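PDB 4CPD: alcohol dehydrogenase from Thermus sp., which probably catalyses the NAD-dependent interconversion of alcohols with aldehydes or ketones, using a zinc ion. Local coordinates for residues V82-I87 with N294-I299; C89-Y94 with C103-V108; I153-Y158 with D300-L305. All blocks are in the same frame, centred on the assembly; numbering follows the deposited sequence.

Contact 1: V82-I87 with N294-I299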
# COMPACT_ATOMS: atom_id res chain seq x y z
N VAL A 82 -4.21 9.14 -29.25
CA VAL A 82 -4.99 8.61 -28.19
C VAL A 82 -4.63 9.40 -26.90
O VAL A 82 -3.60 10.09 -26.82
CB VAL A 82 -4.74 7.13 -28.08
CG1 VAL A 82 -3.42 6.88 -27.40
CG2 VAL A 82 -5.85 6.45 -27.30
N GLY A 83 -5.49 9.34 -25.89
CA GLY A 83 -5.23 10.11 -24.67
C GLY A 83 -5.86 9.44 -23.48
O GLY A 83 -6.81 8.68 -23.64
N PRO A 84 -5.32 9.70 -22.29
CA PRO A 84 -5.94 9.26 -21.04
C PRO A 84 -7.38 9.75 -20.88
O PRO A 84 -7.71 10.84 -21.31
CB PRO A 84 -5.08 9.92 -19.98
CG PRO A 84 -3.76 10.07 -20.63
CD PRO A 84 -4.08 10.44 -22.04
N PHE A 85 -8.21 8.94 -20.25
CA PHE A 85 -9.56 9.32 -19.96
C PHE A 85 -9.68 10.45 -18.95
O PHE A 85 -10.75 10.99 -18.77
CB PHE A 85 -10.34 8.10 -19.47
CG PHE A 85 -9.98 7.64 -18.08
CD1 PHE A 85 -10.60 8.19 -16.96
CD2 PHE A 85 -9.10 6.59 -17.90
CE1 PHE A 85 -10.31 7.72 -15.69
CE2 PHE A 85 -8.80 6.13 -16.63
CZ PHE A 85 -9.41 6.69 -15.52
N HIS A 86 -8.60 10.79 -18.29
CA HIS A 86 -8.65 11.84 -17.33
C HIS A 86 -7.58 12.86 -17.69
O HIS A 86 -6.54 12.51 -18.18
CB HIS A 86 -8.45 11.28 -15.92
CG HIS A 86 -7.09 10.71 -15.70
ND1 HIS A 86 -6.75 9.43 -16.08
CD2 HIS A 86 -5.98 11.23 -15.12
CE1 HIS A 86 -5.49 9.19 -15.74
NE2 HIS A 86 -5.00 10.27 -15.17
N ILE A 87 -7.85 14.14 -17.42
CA ILE A 87 -6.98 15.21 -17.87
C ILE A 87 -6.16 15.73 -16.73
O ILE A 87 -6.52 15.55 -15.58
CB ILE A 87 -7.78 16.37 -18.51
CG1 ILE A 87 -8.68 17.07 -17.49
CG2 ILE A 87 -8.66 15.86 -19.63
CD1 ILE A 87 -9.01 18.51 -17.87
N ASN A 294 -3.65 6.19 -12.96
CA ASN A 294 -2.75 7.32 -13.26
C ASN A 294 -2.16 7.02 -14.63
O ASN A 294 -0.95 6.80 -14.83
CB ASN A 294 -1.68 7.44 -12.19
CG ASN A 294 -0.71 8.56 -12.45
OD1 ASN A 294 -1.02 9.51 -13.17
ND2 ASN A 294 0.46 8.48 -11.87
N VAL A 295 -3.06 7.01 -15.59
CA VAL A 295 -2.77 6.57 -16.94
C VAL A 295 -1.53 7.18 -17.56
O VAL A 295 -0.76 6.48 -18.21
CB VAL A 295 -3.96 6.83 -17.86
CG1 VAL A 295 -3.62 6.43 -19.29
CG2 VAL A 295 -5.19 6.06 -17.38
N HIS A 296 -1.34 8.47 -17.35
CA HIS A 296 -0.22 9.18 -17.96
C HIS A 296 1.12 8.56 -17.61
O HIS A 296 2.04 8.59 -18.40
CB HIS A 296 -0.17 10.63 -17.52
CG HIS A 296 -1.44 11.38 -17.78
ND1 HIS A 296 -2.62 11.11 -17.12
CD2 HIS A 296 -1.71 12.41 -18.63
CE1 HIS A 296 -3.56 11.93 -17.54
NE2 HIS A 296 -3.04 12.72 -18.47
N LEU A 297 1.23 8.01 -16.40
CA LEU A 297 2.47 7.45 -15.95
C LEU A 297 2.86 6.23 -16.80
O LEU A 297 4.02 6.01 -16.99
CB LEU A 297 2.36 7.07 -14.46
CG LEU A 297 3.72 6.78 -13.78
CD1 LEU A 297 4.59 8.01 -13.77
CD2 LEU A 297 3.53 6.27 -12.35
N TYR A 298 1.87 5.48 -17.29
CA TYR A 298 2.07 4.20 -17.94
C TYR A 298 1.85 4.20 -19.44
O TYR A 298 2.28 3.29 -20.12
CB TYR A 298 1.12 3.19 -17.31
CG TYR A 298 1.29 3.12 -15.81
CD1 TYR A 298 2.48 2.67 -15.25
CD2 TYR A 298 0.27 3.52 -14.95
CE1 TYR A 298 2.65 2.61 -13.89
CE2 TYR A 298 0.44 3.47 -13.58
CZ TYR A 298 1.63 3.02 -13.07
OH TYR A 298 1.82 2.96 -11.73
N ILE A 299 1.16 5.19 -19.96
CA ILE A 299 0.68 5.13 -21.34
C ILE A 299 1.78 4.92 -22.38
O ILE A 299 1.57 4.23 -23.34
CB ILE A 299 -0.15 6.38 -21.69
CG1 ILE A 299 -0.93 6.15 -22.97
CG2 ILE A 299 0.74 7.60 -21.84
CD1 ILE A 299 -1.99 7.20 -23.19
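Pro84 and His86 grip the imidazole of His296 from two directions. The proline lies on the ring like a lid: its CG sits 3.5 Å from the centroid of the His296 ring and 11° off the normal, a CH-pi contact over the face. His86 is met differently, since His296 turns an edge, with CE1 leading, toward the His86 face; the two rings form an offset edge-to-face pair with centroids 4.6 Å apart and planes at 70°. Val295 divides its methyls between Pro84 and Phe85. With CG1 opposite the backbone N (chi1 177°) and CG2 beside it, CG1 rests 3.8 Å from Pro84 CB while CG2 lies 3.7 Å from Phe85 CE2. His86 meets Val295 edge-on, CE1 lying 3.3 Å from the backbone N of Val295 and close to the ring plane. Further along the helix, Ile299 CD1 reaches Pro84 CD at 4.0 Å. This joins the GroES-like catalytic part of the medium-chain dehydrogenase fold to the first turn of helix 295-307, which follows strand 286-290, the last strand of the Rossmann sheet in this chain. Behind the first shell, the Tyr100 ring meets His296, and Asn134 ND2 makes a weak hydrogen bond with His296 NE2. Asn294 ND2 hydrogen-bonds to His98 O just ahead of the helix. Phe85 carries the contact inward to the active site, where its ring touches NAD and the zinc ligand Asp152.

Contact 2: C89-Y94 with C103-V108. With ZN (zinc ion), chain F.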
# COMPACT_ATOMS: atom_id res chain seq x y z
N CYS A 89 -2.91 18.90 -15.84
CA CYS A 89 -2.47 20.22 -16.21
C CYS A 89 -0.98 20.27 -16.43
O CYS A 89 -0.49 21.11 -17.17
CB CYS A 89 -2.88 21.23 -15.11
SG CYS A 89 -1.81 21.26 -13.63
N GLY A 90 -0.25 19.44 -15.69
CA GLY A 90 1.19 19.34 -15.85
C GLY A 90 2.02 20.29 -15.00
O GLY A 90 3.27 20.22 -15.01
N THR A 91 1.37 21.19 -14.26
CA THR A 91 2.13 22.19 -13.47
C THR A 91 1.73 22.27 -12.00
O THR A 91 2.49 22.78 -11.19
CB THR A 91 2.11 23.61 -14.12
OG1 THR A 91 0.75 24.05 -14.34
CG2 THR A 91 2.88 23.62 -15.46
N CYS A 92 0.56 21.76 -11.61
CA CYS A 92 0.22 21.74 -10.19
C CYS A 92 1.13 20.80 -9.40
O CYS A 92 1.82 19.94 -9.97
CB CYS A 92 -1.22 21.35 -10.01
SG CYS A 92 -1.58 19.62 -10.22
N PRO A 93 1.15 20.95 -8.07
CA PRO A 93 2.05 20.11 -7.26
C PRO A 93 1.89 18.60 -7.46
O PRO A 93 2.90 17.87 -7.47
CB PRO A 93 1.70 20.51 -5.83
CG PRO A 93 1.06 21.85 -5.94
CD PRO A 93 0.32 21.82 -7.22
N TYR A 94 0.64 18.15 -7.62
CA TYR A 94 0.40 16.73 -7.93
C TYR A 94 0.97 16.28 -9.30
O TYR A 94 1.56 15.21 -9.40
CB TYR A 94 -1.09 16.37 -7.77
CG TYR A 94 -1.47 16.42 -6.31
CD1 TYR A 94 -1.11 15.39 -5.45
CD2 TYR A 94 -2.12 17.55 -5.77
CE1 TYR A 94 -1.42 15.46 -4.10
CE2 TYR A 94 -2.43 17.62 -4.42
CZ TYR A 94 -2.08 16.58 -3.58
OH TYR A 94 -2.40 16.64 -2.23
N CYS A 103 -4.39 15.58 -10.21
CA CYS A 103 -4.21 16.94 -10.73
C CYS A 103 -5.28 17.85 -10.14
O CYS A 103 -6.44 17.47 -10.06
CB CYS A 103 -4.34 16.99 -12.24
SG CYS A 103 -4.23 18.66 -12.86
N GLU A 104 -4.86 19.03 -9.71
CA GLU A 104 -5.78 20.00 -9.08
C GLU A 104 -6.79 20.60 -10.07
O GLU A 104 -7.88 20.95 -9.69
CB GLU A 104 -5.01 21.10 -8.35
CG GLU A 104 -4.84 20.79 -6.85
CD GLU A 104 -3.62 21.45 -6.25
OE1 GLU A 104 -3.02 22.27 -6.98
OE2 GLU A 104 -3.26 21.15 -5.08
N ARG A 105 -6.41 20.68 -11.33
CA ARG A 105 -7.35 21.01 -12.42
C ARG A 105 -7.84 19.75 -13.16
O ARG A 105 -8.20 19.78 -14.34
CB ARG A 105 -6.66 21.96 -13.39
CG ARG A 105 -6.55 23.38 -12.86
CD ARG A 105 -5.71 24.26 -13.76
NE ARG A 105 -4.34 24.07 -13.33
CZ ARG A 105 -3.66 24.88 -12.53
NH1 ARG A 105 -4.19 26.03 -12.11
NH2 ARG A 105 -2.41 24.53 -12.19
N GLY A 106 -7.84 18.63 -12.44
CA GLY A 106 -8.13 17.35 -13.05
C GLY A 106 -9.58 17.21 -13.41
O GLY A 106 -10.40 17.91 -12.86
N GLY A 107 -9.86 16.30 -14.34
CA GLY A 107 -11.23 15.94 -14.71
C GLY A 107 -11.27 14.69 -15.56
O GLY A 107 -10.24 14.20 -15.96
N VAL A 108 -12.47 14.20 -15.84
CA VAL A 108 -12.70 13.05 -16.70
C VAL A 108 -13.70 13.45 -17.75
O VAL A 108 -14.76 13.94 -17.44
CB VAL A 108 -13.35 11.88 -15.94
CG1 VAL A 108 -13.57 10.69 -16.85
CG2 VAL A 108 -12.50 11.49 -14.75
ZN ZN F . -2.17 19.26 -12.52
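The Tyr94 ring offers its edge to Glu104: OE2 lies near the ring plane, 3.7 Å from Tyr94 CE2, with the carboxylate turned 83° to the ring, and Arg97 makes a cation-pi contact with the same tyrosine. The other flat group, the guanidinium of Arg105, also works through its edge. Bent at chi3 (-87°), the arginine brings NH2 to 3.6 Å from Cys89 SG, a weak hydrogen bond. Both groups flank the four-cysteine structural zinc site of the zinc-containing alcohol dehydrogenases. The zinc is held by Cys89 SG at 2.3 Å, Cys92 SG at 2.4 Å and Cys103 SG at 2.2 Å, with Cys95 as fourth ligand. Backbone amides also point at two of these sulfurs. Cys89 SG accepts from Thr91 N and Cys92 N, each at 3.2 Å, which would probably help to stabilise its negative charge as a thiolate. Cys92 is also the N-cap of helix 93-96, and after it Pro93 packs against Glu235 of the second subunit. Across the contact, the amide of the second residue of the type I turn from Cys103 to Gly106 points almost straight at a ligand sulfur: Glu104 N donates to Cys92 SG over 3.4 Å, with an N-H...S angle of 173°.

Contact 3: I153-Y158 with D300-L305. With NAD (nicotinamide-adenine-dinucleotide), chain G.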
# COMPACT_ATOMS: atom_id res chain seq x y z
N ILE A 153 -8.81 1.38 -20.10
CA ILE A 153 -8.86 0.12 -19.35
C ILE A 153 -7.56 -0.74 -19.31
O ILE A 153 -7.31 -1.44 -18.34
CB ILE A 153 -10.03 -0.75 -19.78
CG1 ILE A 153 -9.94 -1.10 -21.26
CG2 ILE A 153 -11.36 -0.06 -19.50
CD1 ILE A 153 -10.81 -2.30 -21.58
N LEU A 154 -6.73 -0.66 -20.36
CA LEU A 154 -5.46 -1.38 -20.36
C LEU A 154 -4.46 -0.72 -19.42
O LEU A 154 -3.80 -1.37 -18.63
CB LEU A 154 -4.89 -1.49 -21.78
CG LEU A 154 -3.55 -2.22 -21.90
CD1 LEU A 154 -3.60 -3.58 -21.21
CD2 LEU A 154 -3.17 -2.38 -23.34
N SER A 155 -4.33 0.59 -19.50
CA SER A 155 -3.40 1.30 -18.63
C SER A 155 -3.84 1.23 -17.16
O SER A 155 -3.03 1.30 -16.26
CB SER A 155 -3.27 2.75 -19.09
OG SER A 155 -2.66 2.81 -20.36
N THR A 156 -5.14 1.09 -16.94
CA THR A 156 -5.68 0.92 -15.61
C THR A 156 -5.20 -0.40 -15.01
O THR A 156 -4.68 -0.44 -13.89
CB THR A 156 -7.24 0.99 -15.64
OG1 THR A 156 -7.62 2.33 -15.96
CG2 THR A 156 -7.83 0.67 -14.33
N ALA A 157 -5.41 -1.48 -15.74
CA ALA A 157 -4.99 -2.81 -15.29
C ALA A 157 -3.44 -2.89 -15.18
O ALA A 157 -2.89 -3.39 -14.22
CB ALA A 157 -5.50 -3.84 -16.27
N TYR A 158 -2.75 -2.41 -16.19
CA TYR A 158 -1.29 -2.36 -16.19
C TYR A 158 -0.83 -1.65 -14.92
O TYR A 158 -0.02 -2.18 -14.15
CB TYR A 158 -0.83 -1.60 -17.42
CG TYR A 158 0.62 -1.60 -17.63
CD1 TYR A 158 1.24 -2.67 -18.25
CD2 TYR A 158 1.41 -0.52 -17.22
CE1 TYR A 158 2.63 -2.67 -18.47
CE2 TYR A 158 2.79 -0.50 -17.42
CZ TYR A 158 3.40 -1.58 -18.05
OH TYR A 158 4.77 -1.57 -18.24
N ASP A 300 2.97 5.48 -22.17
CA ASP A 300 4.04 5.35 -23.18
C ASP A 300 4.50 3.90 -23.28
O ASP A 300 4.69 3.39 -24.39
CB ASP A 300 5.20 6.30 -22.89
CG ASP A 300 4.78 7.78 -23.02
OD1 ASP A 300 4.32 8.17 -24.10
OD2 ASP A 300 4.84 8.55 -22.02
N ALA A 301 4.63 3.23 -22.14
CA ALA A 301 5.04 1.84 -22.11
C ALA A 301 3.97 0.96 -22.68
O ALA A 301 4.26 -0.00 -23.37
CB ALA A 301 5.36 1.39 -20.71
N VAL A 302 2.72 1.28 -22.39
CA VAL A 302 1.61 0.46 -22.88
C VAL A 302 1.57 0.51 -24.41
O VAL A 302 1.53 -0.50 -25.07
CB VAL A 302 0.28 0.90 -22.25
CG1 VAL A 302 -0.90 0.26 -22.95
CG2 VAL A 302 0.28 0.54 -20.77
N LEU A 303 1.62 1.71 -24.95
CA LEU A 303 1.72 1.88 -26.40
C LEU A 303 2.88 1.07 -27.04
O LEU A 303 2.71 0.41 -28.06
CB LEU A 303 1.87 3.37 -26.75
CG LEU A 303 0.63 4.23 -26.52
CD1 LEU A 303 0.86 5.71 -26.79
CD2 LEU A 303 -0.52 3.74 -27.38
N ALA A 304 4.07 1.13 -26.46
CA ALA A 304 5.17 0.37 -27.01
C ALA A 304 4.82 -1.14 -27.04
O ALA A 304 5.17 -1.85 -27.97
CB ALA A 304 6.46 0.65 -26.22
N LEU A 305 4.10 -1.62 -26.04
CA LEU A 305 3.74 -3.02 -25.99
C LEU A 305 2.67 -3.34 -27.05
O LEU A 305 2.69 -4.43 -27.68
CB LEU A 305 3.24 -3.42 -24.59
CG LEU A 305 4.25 -3.57 -23.46
CD1 LEU A 305 3.52 -3.71 -22.16
CD2 LEU A 305 5.11 -4.79 -23.63
PA NAD G . -17.88 -4.45 -15.90
O1A NAD G . -18.16 -4.59 -17.40
O2A NAD G . -19.03 -4.12 -14.96
O5B NAD G . -17.11 -5.73 -15.28
C5B NAD G . -17.36 -6.17 -13.95
C4B NAD G . -17.16 -7.68 -13.85
O4B NAD G . -17.10 -8.08 -12.47
C3B NAD G . -18.32 -8.44 -14.51
O3B NAD G . -17.89 -9.54 -15.31
C2B NAD G . -19.11 -8.96 -13.34
O2B NAD G . -19.80 -10.17 -13.66
C1B NAD G . -18.01 -9.16 -12.31
N9A NAD G . -18.58 -9.18 -10.96
C8A NAD G . -19.52 -8.33 -10.51
N7A NAD G . -19.82 -8.64 -9.23
C5A NAD G . -19.06 -9.70 -8.86
C6A NAD G . -18.86 -10.51 -7.64
N6A NAD G . -19.59 -10.22 -6.55
N1A NAD G . -17.97 -11.54 -7.65
C2A NAD G . -17.25 -11.82 -8.75
N3A NAD G . -17.37 -11.11 -9.90
C4A NAD G . -18.24 -10.06 -10.01
O3 NAD G . -16.78 -3.29 -15.66
PN NAD G . -15.32 -3.11 -16.33
O1N NAD G . -15.57 -2.33 -17.61
O2N NAD G . -14.51 -4.41 -16.29
O5D NAD G . -14.61 -2.16 -15.23
C5D NAD G . -14.09 -2.81 -14.05
C4D NAD G . -14.17 -1.99 -12.77
O4D NAD G . -13.03 -1.12 -12.71
C3D NAD G . -15.41 -1.10 -12.66
O3D NAD G . -15.79 -1.00 -11.28
C2D NAD G . -14.94 0.24 -13.25
O2D NAD G . -15.70 1.41 -12.86
C1D NAD G . -13.50 0.25 -12.73
N1N NAD G . -12.59 1.13 -13.48
C2N NAD G . -11.73 1.82 -12.72
C3N NAD G . -10.81 2.69 -13.27
C7N NAD G . -9.90 3.39 -12.29
O7N NAD G . -9.41 4.48 -12.55
N7N NAD G . -9.63 2.75 -11.14
C4N NAD G . -10.76 2.85 -14.66
C5N NAD G . -11.65 2.12 -15.45
C6N NAD G . -12.57 1.26 -14.84
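Helix segments 153-158 and 300-305 cross steeply, their N-to-C directions 111° apart and their axes 10.2 Å from each other at closest approach. The backbones come nearest at Ser155 and Val302, where the CA atoms are 6.6 Å apart. Helix 295-307 is kinked as it enters 300-305, where the amides of Asp300 and Ala301 make no bond to the turn before.

Val302 packs among Leu154, Ser155 and Tyr158, and its two methyls do separate work. CG1 slides alongside Leu154, 3.5 Å from CD2. CG2 goes the other way and sits over a face of Tyr158, 4.0 Å from the ring centroid and 20° off the normal, shifted toward the rim at CG. The same methyl lies 3.7 Å from Ser155 OG, a hydroxyl whose hydrogen bond is made to Ala150 O. In this medium-chain dehydrogenase, helix 153-163 follows the zinc ligand Asp152 and packs on helix 179-190 of the Rossmann domain; Leu154 also touches Val187 of that helix, so it lies between helices 179-190 and 295-307. Tyr158 reaches across because its CG stands anti to the backbone N (chi1 -174°), which sends the ring out over the second helix. Its CE1 comes to 3.9 Å from Leu305 CD1, the two side chains crossing at about a right angle, and its OH ends 3.9 Å from Ala301 CB. Replacing Tyr158 with an alanine would probably take the ring face from Val302 CG2 and open a gap beside Leu305 and Ala301. On the side of the helix facing the cofactor, Thr156 OG1 lies 3.4 Å from C4N of the NAD nicotinamide ring and is hydrogen-bonded to the carbonyl of Asp152.

From the N terminus, segment 82-87 opens contact 1, the longest of the three loops. Almost at once contact 2 opens at 89-94 and closes at 103-108, a short zinc lobe lying wholly within that loop. Its strand 107-108 pairs with strand 86-87, where Ile87 N and Gly107 O, 2.8 Å apart, probably hydrogen-bond and link contacts 1 and 2. Contact 3 opens at 153-158, and the chain runs through the Rossmann domain before 294-299 closes contact 1, tying the GroES-like part to the start of helix 295-307. Farther along, 300-305 closes contact 3 and ties that helix to helix 153-163. Contacts 1 and 3 therefore cross, and they touch through Val295 and Ser155.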